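Local coordinates for protein dermonecrotic toxin (Pasteurella multocida, PDB 2EBF) that acts as a secreted, strongly mitogenic dermonecrotic toxin that induces bone resorption and is associated with severe progressive atrophic rhinitis in pigs, at residues E364-M367 against N368-G372. Sequence-based numbering, arbitrary orientation.
Sequences EKCM and NTYRG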
loop_
_atom_site.group_PDB
_atom_site.type_symbol
_atom_site.label_atom_id
_atom_site.label_comp_id
_atom_site.label_asym_id
_atom_site.label_seq_id
_atom_site.Cartn_x
_atom_site.Cartn_y
_atom_site.Cartn_z
ATOM N N GLU A 364 29.024 20.220 -14.693
ATOM C CA GLU A 364 29.965 19.967 -13.601
ATOM C C GLU A 364 29.275 19.960 -12.246
ATOM O O GLU A 364 29.543 19.087 -11.426
ATOM C CB GLU A 364 31.099 20.996 -13.598
ATOM C CG GLU A 364 32.149 20.739 -14.665
ATOM C CD GLU A 364 32.997 21.966 -14.994
ATOM O OE1 GLU A 364 32.940 22.975 -14.252
ATOM O OE2 GLU A 364 33.725 21.918 -16.010
ATOM N N LYS A 365 28.393 20.931 -12.023
ATOM C CA LYS A 365 27.650 21.023 -10.767
ATOM C C LYS A 365 26.681 19.858 -10.593
ATOM O O LYS A 365 26.585 19.311 -9.500
ATOM C CB LYS A 365 26.923 22.364 -10.640
ATOM C CG LYS A 365 26.482 22.689 -9.197
ATOM C CD LYS A 365 26.457 24.190 -8.967
ATOM C CE LYS A 365 26.438 24.537 -7.485
ATOM N NZ LYS A 365 27.809 24.533 -6.866
ATOM N N CYS A 366 25.973 19.476 -11.661
ATOM C CA CYS A 366 25.027 18.344 -11.601
ATOM C C CYS A 366 25.743 17.024 -11.314
ATOM O O CYS A 366 25.295 16.221 -10.479
ATOM C CB CYS A 366 24.209 18.228 -12.901
ATOM S SG CYS A 366 22.973 19.552 -13.125
ATOM N N MET A 367 26.854 16.809 -12.006
ATOM C CA MET A 367 27.610 15.575 -11.853
ATOM C C MET A 367 28.394 15.536 -10.536
ATOM O O MET A 367 28.293 14.562 -9.786
ATOM C CB MET A 367 28.519 15.322 -13.071
ATOM C CG MET A 367 27.774 14.903 -14.362
ATOM S SD MET A 367 26.737 13.407 -14.252
ATOM C CE MET A 367 25.139 14.102 -13.820
ATOM N N ASN A 368 29.136 16.598 -10.237
ATOM C CA ASN A 368 30.078 16.570 -9.113
ATOM C C ASN A 368 29.497 16.946 -7.752
ATOM O O ASN A 368 29.944 16.421 -6.728
ATOM C CB ASN A 368 31.317 17.418 -9.421
ATOM C CG ASN A 368 32.039 16.964 -10.680
ATOM O OD1 ASN A 368 32.576 17.783 -11.430
ATOM N ND2 ASN A 368 32.066 15.660 -10.914
ATOM N N THR A 369 28.506 17.833 -7.740
ATOM C CA THR A 369 27.867 18.266 -6.488
ATOM C C THR A 369 26.530 17.553 -6.239
ATOM O O THR A 369 26.345 16.921 -5.192
ATOM C CB THR A 369 27.680 19.805 -6.455
ATOM O OG1 THR A 369 28.960 20.441 -6.509
ATOM C CG2 THR A 369 26.970 20.254 -5.188
ATOM N N TYR A 370 25.602 17.654 -7.190
ATOM C CA TYR A 370 24.273 17.065 -7.007
ATOM C C TYR A 370 24.269 15.554 -7.206
ATOM O O TYR A 370 23.387 14.859 -6.690
ATOM C CB TYR A 370 23.249 17.702 -7.939
ATOM C CG TYR A 370 23.187 19.212 -7.919
ATOM C CD1 TYR A 370 23.480 19.939 -6.761
ATOM C CD2 TYR A 370 22.803 19.915 -9.059
ATOM C CE1 TYR A 370 23.409 21.337 -6.748
ATOM C CE2 TYR A 370 22.725 21.310 -9.057
ATOM C CZ TYR A 370 23.030 22.010 -7.898
ATOM O OH TYR A 370 22.952 23.382 -7.898
ATOM N N ARG A 371 25.247 15.062 -7.968
ATOM C CA ARG A 371 25.388 13.634 -8.300
ATOM C C ARG A 371 24.281 13.141 -9.238
ATOM O O ARG A 371 24.174 11.951 -9.510
ATOM C CB ARG A 371 25.440 12.763 -7.035
ATOM C CG ARG A 371 26.379 13.285 -5.937
ATOM C CD ARG A 371 27.788 12.784 -6.141
ATOM N NE ARG A 371 27.778 11.332 -6.278
ATOM C CZ ARG A 371 28.859 10.571 -6.373
ATOM N NH1 ARG A 371 30.073 11.111 -6.334
ATOM N NH2 ARG A 371 28.719 9.258 -6.502
ATOM N N GLY A 372 23.460 14.064 -9.732
ATOM C CA GLY A 372 22.416 13.705 -10.675
ATOM C C GLY A 372 21.603 14.890 -11.141
ATOM O O GLY A 372 21.641 15.967 -10.538
#
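The ring of Tyr370 takes Lys365 over one face and the sulfur of Cys366 at its edge, where helix 359-370 ends in a wider pi-type turn. Lys365 CG makes a CH-pi contact 4.2 Å from the ring centroid, nearer the hydroxyl end, and Lys365 O lies above the same face toward CG of the ring. The lysine gets there with CG swung opposite its own backbone N (chi1 -163°), which lets CD and CE run on past Tyr370 OH. That hydroxyl is hydrogen-bonded to Tyr350, and the ring of Tyr345 meets Tyr370 edge-to-face. At the rim, Cys366 SG sits 4.1 Å from Tyr370 CD2, a sulfur-aromatic contact at the ring edge.

The backbone brings the ring of Tyr370 over Lys365, five residues earlier, by widening the last turn. Asn368 N still makes an ordinary helical bond to Glu364 O, 2.8 Å long. One step later Lys365 O is shared: Thr369 N reaches it at 3.0 Å from well above the carbonyl plane, while Tyr370 N, also at 3.0 Å from Lys365 O, approaches nearly end-on with a straight N-H (167°). Two donors thus grip one oxygen as the turn widens. The Asn368 side chain takes no part in this sharing; its OD1 is hydrogen-bonded to Asn395.

Arg371 then takes a positive phi (69°) and turns the chain off the helix into strand 372-376, an inner strand of the mixed sheet in the C2 region of the toxin; the Arg371 backbone is hydrogen-bonded to Phe498, at the start of the neighbouring strand 498-502. On the buried side, Met367 folds back at its CB-CG and CG-SD bonds and brings its CE within 4.2 Å of Gly372 CA. At the exit itself, Arg371 CA directs its hydrogen at Met367 O, a CA-H...O contact of 3.4 Å.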